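Local coordinates for protein methylmalonyl-CoA carboxyltransferase 12S subunit (Propionibacterium freudenreichii, PDB 1ON3) that transfers the carboxyl group of methylmalonyl-CoA to the biotin of the 1.3S subunit, as the hexameric core of the transcarboxylase multienzyme complex, at residues E[129-133]-E[255-259]; E[297-301]-E[495-499]; E[312-318]-E[345-350]. All blocks are in the same frame, centred on the assembly; numbering follows the deposited sequence.

From the N terminus, contact 1 comes first: residues 255-259, after helix 241-253, return to the link between helix 113-129 and strand 133-139, closing a long loop within the N-terminal half. Contact 2 opens later, at the end of helix 293-299, and closes only when helix 495-505 begins near the C terminus, so it spans much of the second half. Contact 3 falls wholly within that span, joining the entry to strand 316-323 with helix 344-359 across a short loop. Contact 1 is therefore in series with the other two. None touches another: nearest atoms are about 9 Å apart for contacts 2 and 3 and farther for the other pairs.

Contact 1: residues E[129-133]-E[255-259]; sequences TGTPF and LPQNN
P256 makes the first approach, its carbonyl O lying 4.3 Å from CG of P132; this is a loose edge of the interface. The closer fit begins at Q257, which meets the same proline ring with both its backbone and its side chain. Its backbone O is 3.4 Å from P132 CD. A bend at chi2 folds the carboxamide back, so that the glutamine and proline side chains cross at about a right angle. Q257 OE1 stands 3.5 Å from P132 CD, and Q257 CD and NE2 are almost as near, which puts the ring carbon above the amide plane, displaced toward its O/N side and about equally near both. The rotation of this amide is fixed elsewhere: OE1 accepts from R95 NE and NE2 donates to P96 O, both at the start of strand 95-102. The backbone oxygens of Q257 and G130 are 3.3 Å apart, but as two acceptors they cannot bond.

N258 supplies the polar link. Its ND2 donates to G130 O at 2.9 Å with a nearly straight N-H...O angle of 175°. The approach lies in the carbonyl plane and on a lone pair, and G130 O is also in the plane of the asparagine amide. With chi1 at 57°, CG sits between the backbone N and carbonyl carbon, which directs the amide at G130. E261 OE2 also accepts from ND2, while OD1 pairs with T260 OG1, so both ends of the amide are held. The carbonyl gripped by N258 belongs to a helix terminus: G130, with positive phi, is the C-prime residue of a Schellman motif, in which T131 N reaches A126 O and G130 N reaches L127 O, ending helix 113-129 before strand 133-139 of the crotonase-like sheet.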
ATOM      1  N   THR E 129      16.229   0.493 -14.612  1.00 11.13           N
ATOM      2  CA  THR E 129      16.683   1.876 -14.485  1.00 13.16           C
ATOM      3  C   THR E 129      15.651   2.883 -14.981  1.00 12.98           C
ATOM      4  O   THR E 129      15.863   4.101 -14.910  1.00 13.73           O
ATOM      5  CB  THR E 129      17.994   2.078 -15.261  1.00 12.33           C
ATOM      6  OG1 THR E 129      17.783   1.756 -16.641  1.00 11.73           O
ATOM      7  CG2 THR E 129      19.108   1.159 -14.688  1.00 14.96           C
ATOM      8  N   GLY E 130      14.538   2.369 -15.491  1.00 11.64           N
ATOM      9  CA  GLY E 130      13.481   3.240 -15.983  1.00 10.21           C
ATOM     10  C   GLY E 130      13.801   4.053 -17.230  1.00 11.24           C
ATOM     11  O   GLY E 130      13.466   5.241 -17.309  1.00 13.26           O
ATOM     12  N   THR E 131      14.434   3.442 -18.223  1.00  9.31           N
ATOM     13  CA  THR E 131      14.735   4.196 -19.434  1.00 10.70           C
ATOM     14  C   THR E 131      14.073   3.606 -20.669  1.00 10.39           C
ATOM     15  O   THR E 131      13.651   2.437 -20.684  1.00 10.46           O
ATOM     16  CB  THR E 131      16.250   4.245 -19.763  1.00 18.68           C
ATOM     17  OG1 THR E 131      16.610   3.039 -20.458  1.00 18.11           O
ATOM     18  CG2 THR E 131      17.094   4.384 -18.485  1.00 15.55           C
ATOM     19  N   PRO E 132      13.974   4.414 -21.728  1.00 10.57           N
ATOM     20  CA  PRO E 132      13.374   3.943 -22.974  1.00 11.57           C
ATOM     21  C   PRO E 132      14.254   2.828 -23.558  1.00 15.87           C
ATOM     22  O   PRO E 132      15.452   2.735 -23.245  1.00 11.80           O
ATOM     23  CB  PRO E 132      13.410   5.181 -23.855  1.00 14.02           C
ATOM     24  CG  PRO E 132      13.196   6.290 -22.876  1.00 15.43           C
ATOM     25  CD  PRO E 132      14.068   5.889 -21.709  1.00 12.43           C
ATOM     26  N   PHE E 133      13.650   1.991 -24.398  1.00  8.93           N
ATOM     27  CA  PHE E 133      14.350   0.896 -25.073  1.00  8.94           C
ATOM     28  C   PHE E 133      14.105   1.006 -26.580  1.00 10.14           C
ATOM     29  O   PHE E 133      12.952   1.042 -27.020  1.00  9.21           O
ATOM     30  CB  PHE E 133      13.833  -0.461 -24.601  1.00  8.78           C
ATOM     31  CG  PHE E 133      14.388  -1.608 -25.381  1.00 12.07           C
ATOM     32  CD1 PHE E 133      13.564  -2.389 -26.187  1.00 16.43           C
ATOM     33  CD2 PHE E 133      15.742  -1.885 -25.346  1.00 11.02           C
ATOM     34  CE1 PHE E 133      14.098  -3.436 -26.951  1.00 16.68           C
ATOM     35  CE2 PHE E 133      16.282  -2.925 -26.107  1.00 15.56           C
ATOM     36  CZ  PHE E 133      15.454  -3.697 -26.910  1.00 16.51           C
ATOM     37  N   LEU E 255       8.169  11.829 -25.530  1.00 14.03           N
ATOM     38  CA  LEU E 255       7.953  10.853 -24.470  1.00 12.45           C
ATOM     39  C   LEU E 255       8.763  10.968 -23.193  1.00  9.70           C
ATOM     40  O   LEU E 255       9.907  11.414 -23.192  1.00 12.56           O
ATOM     41  CB  LEU E 255       8.171   9.430 -25.027  1.00  8.97           C
ATOM     42  CG  LEU E 255       7.610   9.155 -26.431  1.00 12.00           C
ATOM     43  CD1 LEU E 255       7.996   7.736 -26.901  1.00 10.55           C
ATOM     44  CD2 LEU E 255       6.096   9.318 -26.401  1.00  8.89           C
ATOM     45  N   PRO E 256       8.164  10.547 -22.080  1.00  9.95           N
ATOM     46  CA  PRO E 256       8.849  10.579 -20.787  1.00 12.23           C
ATOM     47  C   PRO E 256       9.821   9.389 -20.780  1.00 12.36           C
ATOM     48  O   PRO E 256       9.770   8.535 -21.676  1.00 12.57           O
ATOM     49  CB  PRO E 256       7.711  10.373 -19.804  1.00 12.75           C
ATOM     50  CG  PRO E 256       6.784   9.440 -20.579  1.00 10.19           C
ATOM     51  CD  PRO E 256       6.772  10.076 -21.936  1.00 11.74           C
ATOM     52  N   GLN E 257      10.714   9.344 -19.794  1.00 10.26           N
ATOM     53  CA  GLN E 257      11.653   8.240 -19.669  1.00 11.31           C
ATOM     54  C   GLN E 257      10.930   6.948 -19.304  1.00 12.40           C
ATOM     55  O   GLN E 257      11.293   5.864 -19.777  1.00 10.07           O
ATOM     56  CB  GLN E 257      12.668   8.539 -18.575  1.00 13.80           C
ATOM     57  CG  GLN E 257      13.697   9.573 -18.950  1.00 14.94           C
ATOM     58  CD  GLN E 257      14.594   9.087 -20.070  1.00 13.13           C
ATOM     59  OE1 GLN E 257      14.319   9.318 -21.247  1.00 12.15           O
ATOM     60  NE2 GLN E 257      15.666   8.387 -19.707  1.00 15.74           N
ATOM     61  N   ASN E 258       9.915   7.069 -18.449  1.00 11.67           N
ATOM     62  CA  ASN E 258       9.146   5.920 -17.977  1.00 10.97           C
ATOM     63  C   ASN E 258       7.770   6.378 -17.497  1.00 11.68           C
ATOM     64  O   ASN E 258       7.461   7.571 -17.540  1.00 11.76           O
ATOM     65  CB  ASN E 258       9.903   5.217 -16.843  1.00  9.49           C
ATOM     66  CG  ASN E 258      10.219   6.147 -15.698  1.00 11.61           C
ATOM     67  OD1 ASN E 258       9.328   6.572 -14.981  1.00 12.62           O
ATOM     68  ND2 ASN E 258      11.502   6.475 -15.525  1.00 12.83           N
ATOM     69  N   ASN E 259       6.948   5.443 -17.035  1.00  9.58           N
ATOM     70  CA  ASN E 259       5.592   5.797 -16.630  1.00 11.41           C
ATOM     71  C   ASN E 259       5.408   6.569 -15.321  1.00 12.84           C
ATOM     72  O   ASN E 259       4.273   6.854 -14.941  1.00 12.75           O
ATOM     73  CB  ASN E 259       4.691   4.549 -16.627  1.00 13.34           C
ATOM     74  CG  ASN E 259       5.027   3.572 -15.513  1.00 17.93           C
ATOM     75  OD1 ASN E 259       5.880   3.837 -14.680  1.00 16.09           O
ATOM     76  ND2 ASN E 259       4.340   2.433 -15.493  1.00 16.61           N
TER

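Contact 2: residues E[297-301]-E[495-499]; sequences AKIVD and TRRKI
D301 OD2 is gripped by both terminal nitrogens of R496: NH1 and NH2 each donate to this one oxygen, with R496 NH2 to D301 OD2 measuring 2.9 Å. The salt bridge is thus end-on and forked onto a single atom, and the carboxylate and guanidinium planes stand 62° apart. OD2 lies near the guanidinium plane, yet NH2 meets it from above the carboxylate plane. N324 N donates to OD2 as well, and OD1 receives G325 N and N269 N, so the carboxylate has several donors and its negative charge is probably stabilised.

R496 NH1 has a second acceptor, I299 O, at 2.8 Å. This donor stands 41° out of the carbonyl plane, although the oxygen is almost exactly in the guanidinium plane. The bond joins the first turn of helix 495-505 to the end of helix 293-299, within the C-terminal crotonase-like half of the chain. Extended from CG to NE, the arginine runs alongside the same carbonyl, its CG 3.2 Å from I299 O. NE donates to D271 O, a further bond that holds the guanidinium.

Apolar contacts pack to one side of the arginine chain. I299 CD1 meets I499 CD1 at 3.7 Å, the two side chains crossing roughly at right angles. The other branch of the isoleucine, CG2, rests 4.0 Å from T495 CG2, while T495 OG1 bonds to P492 O.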
ATOM      1  N   ALA E 297      -2.404  22.742 -36.933  1.00 12.99           N
ATOM      2  CA  ALA E 297      -1.247  23.609 -37.140  1.00 14.24           C
ATOM      3  C   ALA E 297      -1.397  24.971 -36.482  1.00 16.90           C
ATOM      4  O   ALA E 297      -0.419  25.541 -35.989  1.00 17.19           O
ATOM      5  CB  ALA E 297      -0.974  23.781 -38.625  1.00 16.95           C
ATOM      6  N   LYS E 298      -2.617  25.493 -36.457  1.00 17.82           N
ATOM      7  CA  LYS E 298      -2.850  26.800 -35.854  1.00 21.59           C
ATOM      8  C   LYS E 298      -3.025  26.797 -34.344  1.00 21.73           C
ATOM      9  O   LYS E 298      -3.047  27.863 -33.726  1.00 22.08           O
ATOM     10  CB  LYS E 298      -4.052  27.479 -36.515  1.00 20.85           C
ATOM     11  CG  LYS E 298      -3.808  27.767 -37.986  1.00 24.60           C
ATOM     12  CD  LYS E 298      -4.950  28.525 -38.635  1.00 32.66           C
ATOM     13  CE  LYS E 298      -4.668  28.723 -40.120  1.00 36.75           C
ATOM     14  NZ  LYS E 298      -3.340  29.367 -40.358  1.00 40.23           N
ATOM     15  N   ILE E 299      -3.129  25.621 -33.731  1.00 18.24           N
ATOM     16  CA  ILE E 299      -3.304  25.597 -32.290  1.00 14.72           C
ATOM     17  C   ILE E 299      -2.136  25.017 -31.495  1.00 15.06           C
ATOM     18  O   ILE E 299      -2.011  25.280 -30.301  1.00 15.34           O
ATOM     19  CB  ILE E 299      -4.600  24.867 -31.891  1.00 20.20           C
ATOM     20  CG1 ILE E 299      -4.550  23.406 -32.319  1.00 21.61           C
ATOM     21  CG2 ILE E 299      -5.795  25.548 -32.564  1.00 25.99           C
ATOM     22  CD1 ILE E 299      -5.742  22.600 -31.827  1.00 25.80           C
ATOM     23  N   VAL E 300      -1.272  24.244 -32.143  1.00 14.88           N
ATOM     24  CA  VAL E 300      -0.133  23.663 -31.435  1.00 11.62           C
ATOM     25  C   VAL E 300       1.110  24.537 -31.593  1.00 14.64           C
ATOM     26  O   VAL E 300       1.224  25.300 -32.556  1.00 12.67           O
ATOM     27  CB  VAL E 300       0.180  22.216 -31.939  1.00 13.16           C
ATOM     28  CG1 VAL E 300      -1.059  21.355 -31.818  1.00 13.81           C
ATOM     29  CG2 VAL E 300       0.665  22.231 -33.375  1.00 14.05           C
ATOM     30  N   ASP E 301       2.039  24.418 -30.642  1.00 17.90           N
ATOM     31  CA  ASP E 301       3.271  25.205 -30.655  1.00 14.66           C
ATOM     32  C   ASP E 301       4.008  25.157 -31.982  1.00 17.29           C
ATOM     33  O   ASP E 301       4.336  24.087 -32.481  1.00 16.55           O
ATOM     34  CB  ASP E 301       4.244  24.727 -29.563  1.00 13.22           C
ATOM     35  CG  ASP E 301       3.837  25.159 -28.162  1.00 19.94           C
ATOM     36  OD1 ASP E 301       4.658  24.959 -27.231  1.00 19.23           O
ATOM     37  OD2 ASP E 301       2.717  25.690 -27.985  1.00 16.68           O
ATOM     38  N   THR E 495      -9.476  29.002 -29.620  1.00 15.45           N
ATOM     39  CA  THR E 495      -9.233  27.579 -29.380  1.00 14.95           C
ATOM     40  C   THR E 495      -7.918  27.256 -28.661  1.00 14.89           C
ATOM     41  O   THR E 495      -7.920  26.562 -27.639  1.00 15.30           O
ATOM     42  CB  THR E 495      -9.313  26.796 -30.694  1.00 15.23           C
ATOM     43  OG1 THR E 495     -10.600  27.016 -31.285  1.00 13.92           O
ATOM     44  CG2 THR E 495      -9.144  25.282 -30.441  1.00 15.60           C
ATOM     45  N   ARG E 496      -6.800  27.755 -29.175  1.00 16.13           N
ATOM     46  CA  ARG E 496      -5.515  27.478 -28.533  1.00 14.59           C
ATOM     47  C   ARG E 496      -5.532  27.900 -27.067  1.00 16.31           C
ATOM     48  O   ARG E 496      -5.127  27.137 -26.189  1.00 13.65           O
ATOM     49  CB  ARG E 496      -4.380  28.181 -29.272  1.00 13.85           C
ATOM     50  CG  ARG E 496      -2.980  27.869 -28.723  1.00 14.76           C
ATOM     51  CD  ARG E 496      -1.914  28.497 -29.598  1.00 17.46           C
ATOM     52  NE  ARG E 496      -0.664  28.767 -28.888  1.00 18.64           N
ATOM     53  CZ  ARG E 496       0.249  27.854 -28.571  1.00 22.05           C
ATOM     54  NH1 ARG E 496       0.073  26.572 -28.899  1.00 19.00           N
ATOM     55  NH2 ARG E 496       1.350  28.233 -27.928  1.00 14.66           N
ATOM     56  N   ARG E 497      -6.007  29.112 -26.786  1.00 15.19           N
ATOM     57  CA  ARG E 497      -6.065  29.565 -25.396  1.00 16.99           C
ATOM     58  C   ARG E 497      -6.933  28.657 -24.526  1.00 18.32           C
ATOM     59  O   ARG E 497      -6.533  28.293 -23.426  1.00 17.27           O
ATOM     60  CB  ARG E 497      -6.602  30.999 -25.306  1.00 14.99           C
ATOM     61  CG  ARG E 497      -6.719  31.530 -23.896  1.00 18.68           C
ATOM     62  CD  ARG E 497      -6.905  33.044 -23.904  1.00 23.44           C
ATOM     63  NE  ARG E 497      -8.169  33.455 -24.505  1.00 22.68           N
ATOM     64  CZ  ARG E 497      -9.341  33.425 -23.878  1.00 25.10           C
ATOM     65  NH1 ARG E 497      -9.412  33.004 -22.628  1.00 28.47           N
ATOM     66  NH2 ARG E 497     -10.447  33.823 -24.502  1.00 26.50           N
ATOM     67  N   LYS E 498      -8.128  28.302 -24.991  1.00 20.19           N
ATOM     68  CA  LYS E 498      -8.980  27.440 -24.173  1.00 17.36           C
ATOM     69  C   LYS E 498      -8.307  26.081 -23.883  1.00 19.29           C
ATOM     70  O   LYS E 498      -8.355  25.588 -22.757  1.00 17.50           O
ATOM     71  CB  LYS E 498     -10.348  27.240 -24.834  1.00 18.04           C
ATOM     72  CG  LYS E 498     -11.435  28.226 -24.347  1.00 23.54           C
ATOM     73  CD  LYS E 498     -10.995  29.671 -24.522  1.00 29.08           C
ATOM     74  CE  LYS E 498     -12.084  30.668 -24.110  1.00 31.64           C
ATOM     75  NZ  LYS E 498     -12.508  30.547 -22.672  1.00 35.06           N
ATOM     76  N   ILE E 499      -7.670  25.491 -24.889  1.00 16.57           N
ATOM     77  CA  ILE E 499      -6.982  24.210 -24.708  1.00 16.77           C
ATOM     78  C   ILE E 499      -5.797  24.376 -23.748  1.00 16.34           C
ATOM     79  O   ILE E 499      -5.570  23.550 -22.858  1.00 16.76           O
ATOM     80  CB  ILE E 499      -6.455  23.673 -26.069  1.00 15.43           C
ATOM     81  CG1 ILE E 499      -7.633  23.305 -26.976  1.00 16.12           C
ATOM     82  CG2 ILE E 499      -5.541  22.467 -25.848  1.00 14.14           C
ATOM     83  CD1 ILE E 499      -7.212  22.962 -28.406  1.00 15.59           C
TER

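Contact 3: residues E[312-318]-E[345-350]; sequences YATNLVT and NASDKA
K349 reaches from helix 344-359 into the turn that precedes strand 316-323. This helix is the connection of a beta-alpha-beta crossover between strands 326-333 and 364-370, and its segment 345-350 runs at 15° to strand 316-318, with the axes 8.8 Å apart. The lysine is extended throughout (chi1 179°), which carries NZ to the type I turn from A313 to L316 and the residue before it. NZ donates 2.7 Å hydrogen bonds to Y312 O and L316 O, both met nearly end-on. A313 O is a weak partner, and K309 O and a water also lie within bonding distance; the three N-H groups must be shared among this oxygen cluster, which probably favours the positive charge.

Y312 covers another part of the helix. Its OH lies 2.9 Å from N345 CG, with ring and amide planes 23° apart; the angles to OD1 and ND2 are too poor for a hydrogen bond, so this is packing over the carboxamide carbon.

L316 provides the apolar seal: CB sits 3.8 Å from A346 CB, and CD2 3.9 Å from A350 CB. A second water links T318 OG1 to the backbone, donating to K349 O at 3.0 Å.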
ATOM      1  N   TYR E 312      -2.311   5.462 -42.712  1.00 13.11           N
ATOM      2  CA  TYR E 312      -3.316   4.439 -42.417  1.00 10.70           C
ATOM      3  C   TYR E 312      -4.602   5.104 -41.922  1.00 13.38           C
ATOM      4  O   TYR E 312      -4.539   6.068 -41.170  1.00 11.68           O
ATOM      5  CB  TYR E 312      -2.803   3.499 -41.318  1.00  9.67           C
ATOM      6  CG  TYR E 312      -3.721   2.333 -41.003  1.00 14.95           C
ATOM      7  CD1 TYR E 312      -3.935   1.321 -41.935  1.00 14.00           C
ATOM      8  CD2 TYR E 312      -4.361   2.234 -39.766  1.00 13.61           C
ATOM      9  CE1 TYR E 312      -4.759   0.235 -41.646  1.00  9.44           C
ATOM     10  CE2 TYR E 312      -5.187   1.148 -39.463  1.00 14.90           C
ATOM     11  CZ  TYR E 312      -5.376   0.154 -40.413  1.00 14.78           C
ATOM     12  OH  TYR E 312      -6.163  -0.929 -40.136  1.00 12.90           O
ATOM     13  N   ALA E 313      -5.756   4.593 -42.350  1.00 10.75           N
ATOM     14  CA  ALA E 313      -7.055   5.115 -41.904  1.00 12.38           C
ATOM     15  C   ALA E 313      -6.999   6.629 -41.785  1.00 12.10           C
ATOM     16  O   ALA E 313      -7.172   7.195 -40.692  1.00 12.59           O
ATOM     17  CB  ALA E 313      -7.429   4.489 -40.554  1.00  9.63           C
ATOM     18  N   THR E 314      -6.770   7.274 -42.927  1.00 11.66           N
ATOM     19  CA  THR E 314      -6.621   8.718 -42.998  1.00  8.38           C
ATOM     20  C   THR E 314      -7.896   9.503 -42.725  1.00  9.89           C
ATOM     21  O   THR E 314      -7.891  10.727 -42.813  1.00 12.97           O
ATOM     22  CB  THR E 314      -6.030   9.136 -44.360  1.00 11.69           C
ATOM     23  OG1 THR E 314      -6.890   8.679 -45.414  1.00 12.26           O
ATOM     24  CG2 THR E 314      -4.635   8.528 -44.541  1.00  9.49           C
ATOM     25  N   ASN E 315      -8.984   8.793 -42.420  1.00  9.58           N
ATOM     26  CA  ASN E 315     -10.251   9.434 -42.071  1.00 11.86           C
ATOM     27  C   ASN E 315     -10.156   9.908 -40.617  1.00 14.31           C
ATOM     28  O   ASN E 315     -11.049  10.580 -40.107  1.00 11.26           O
ATOM     29  CB  ASN E 315     -11.436   8.459 -42.242  1.00 13.18           C
ATOM     30  CG  ASN E 315     -11.152   7.060 -41.702  1.00 13.17           C
ATOM     31  OD1 ASN E 315     -10.086   6.487 -41.946  1.00 17.75           O
ATOM     32  ND2 ASN E 315     -12.121   6.493 -40.988  1.00 12.98           N
ATOM     33  N   LEU E 316      -9.061   9.535 -39.957  1.00 12.45           N
ATOM     34  CA  LEU E 316      -8.810   9.941 -38.575  1.00 10.82           C
ATOM     35  C   LEU E 316      -7.334  10.253 -38.390  1.00 12.03           C
ATOM     36  O   LEU E 316      -6.469   9.479 -38.785  1.00 16.22           O
ATOM     37  CB  LEU E 316      -9.216   8.856 -37.579  1.00 10.81           C
ATOM     38  CG  LEU E 316      -8.983   9.377 -36.148  1.00 18.17           C
ATOM     39  CD1 LEU E 316     -10.248   9.263 -35.353  1.00 16.78           C
ATOM     40  CD2 LEU E 316      -7.822   8.652 -35.485  1.00 17.37           C
ATOM     41  N   VAL E 317      -7.049  11.391 -37.776  1.00 10.30           N
ATOM     42  CA  VAL E 317      -5.672  11.811 -37.544  1.00 13.11           C
ATOM     43  C   VAL E 317      -5.262  11.607 -36.084  1.00 12.58           C
ATOM     44  O   VAL E 317      -6.035  11.904 -35.184  1.00 10.46           O
ATOM     45  CB  VAL E 317      -5.499  13.321 -37.879  1.00 10.11           C
ATOM     46  CG1 VAL E 317      -4.146  13.815 -37.415  1.00 11.27           C
ATOM     47  CG2 VAL E 317      -5.657  13.551 -39.382  1.00 12.44           C
ATOM     48  N   THR E 318      -4.055  11.082 -35.865  1.00 10.88           N
ATOM     49  CA  THR E 318      -3.508  10.902 -34.511  1.00  7.43           C
ATOM     50  C   THR E 318      -2.113  11.503 -34.632  1.00 12.71           C
ATOM     51  O   THR E 318      -1.333  11.106 -35.510  1.00 10.45           O
ATOM     52  CB  THR E 318      -3.383   9.412 -34.089  1.00 12.16           C
ATOM     53  OG1 THR E 318      -2.736   8.656 -35.130  1.00 12.57           O
ATOM     54  CG2 THR E 318      -4.762   8.828 -33.773  1.00  8.35           C
ATOM     55  N   ASN E 345     -10.879   0.390 -39.087  1.00 13.07           N
ATOM     56  CA  ASN E 345      -9.463   0.738 -39.043  1.00 12.82           C
ATOM     57  C   ASN E 345      -9.145   1.993 -38.231  1.00 12.89           C
ATOM     58  O   ASN E 345      -8.162   2.007 -37.489  1.00 13.42           O
ATOM     59  CB  ASN E 345      -8.893   0.859 -40.459  1.00 11.94           C
ATOM     60  CG  ASN E 345      -8.864  -0.484 -41.188  1.00 11.97           C
ATOM     61  OD1 ASN E 345      -9.193  -1.522 -40.611  1.00 14.55           O
ATOM     62  ND2 ASN E 345      -8.470  -0.465 -42.453  1.00 10.63           N
ATOM     63  N   ALA E 346      -9.964   3.036 -38.362  1.00 12.73           N
ATOM     64  CA  ALA E 346      -9.728   4.264 -37.602  1.00 12.15           C
ATOM     65  C   ALA E 346      -9.949   4.014 -36.106  1.00 10.00           C
ATOM     66  O   ALA E 346      -9.276   4.607 -35.268  1.00 12.90           O
ATOM     67  CB  ALA E 346     -10.640   5.379 -38.099  1.00 12.18           C
ATOM     68  N   SER E 347     -10.887   3.138 -35.764  1.00 10.33           N
ATOM     69  CA  SER E 347     -11.141   2.823 -34.347  1.00  8.50           C
ATOM     70  C   SER E 347      -9.883   2.227 -33.699  1.00 12.42           C
ATOM     71  O   SER E 347      -9.534   2.576 -32.559  1.00  9.68           O
ATOM     72  CB  SER E 347     -12.305   1.829 -34.221  1.00  8.39           C
ATOM     73  OG  SER E 347     -13.520   2.419 -34.664  1.00 13.71           O
ATOM     74  N   ASP E 348      -9.221   1.315 -34.417  1.00  9.17           N
ATOM     75  CA  ASP E 348      -7.990   0.693 -33.925  1.00 10.92           C
ATOM     76  C   ASP E 348      -6.897   1.758 -33.792  1.00 11.47           C
ATOM     77  O   ASP E 348      -6.185   1.820 -32.782  1.00 10.76           O
ATOM     78  CB  ASP E 348      -7.466  -0.378 -34.893  1.00  8.35           C
ATOM     79  CG  ASP E 348      -8.196  -1.710 -34.785  1.00  8.65           C
ATOM     80  OD1 ASP E 348      -8.736  -2.041 -33.717  1.00 12.05           O
ATOM     81  OD2 ASP E 348      -8.181  -2.454 -35.782  1.00 12.35           O
ATOM     82  N   LYS E 349      -6.753   2.569 -34.837  1.00  9.64           N
ATOM     83  CA  LYS E 349      -5.750   3.642 -34.880  1.00  9.84           C
ATOM     84  C   LYS E 349      -5.909   4.580 -33.691  1.00 11.11           C
ATOM     85  O   LYS E 349      -4.939   4.928 -33.012  1.00 12.27           O
ATOM     86  CB  LYS E 349      -5.892   4.440 -36.182  1.00  8.04           C
ATOM     87  CG  LYS E 349      -4.916   5.605 -36.331  1.00  9.63           C
ATOM     88  CD  LYS E 349      -5.114   6.303 -37.676  1.00  9.55           C
ATOM     89  CE  LYS E 349      -4.159   7.468 -37.888  1.00  8.09           C
ATOM     90  NZ  LYS E 349      -4.259   8.040 -39.282  1.00  9.81           N
ATOM     91  N   ALA E 350      -7.145   4.979 -33.429  1.00  9.51           N
ATOM     92  CA  ALA E 350      -7.423   5.885 -32.320  1.00 12.71           C
ATOM     93  C   ALA E 350      -7.193   5.237 -30.958  1.00 11.11           C
ATOM     94  O   ALA E 350      -6.494   5.790 -30.101  1.00 10.87           O
ATOM     95  CB  ALA E 350      -8.868   6.403 -32.420  1.00  8.40           C
TER
HETATM   96  O   HOH W   1      -2.637  10.075 -38.350  1.00 10.60           O
HETATM   97  O   HOH W   2      -2.343   5.862 -34.148  1.00 19.84           O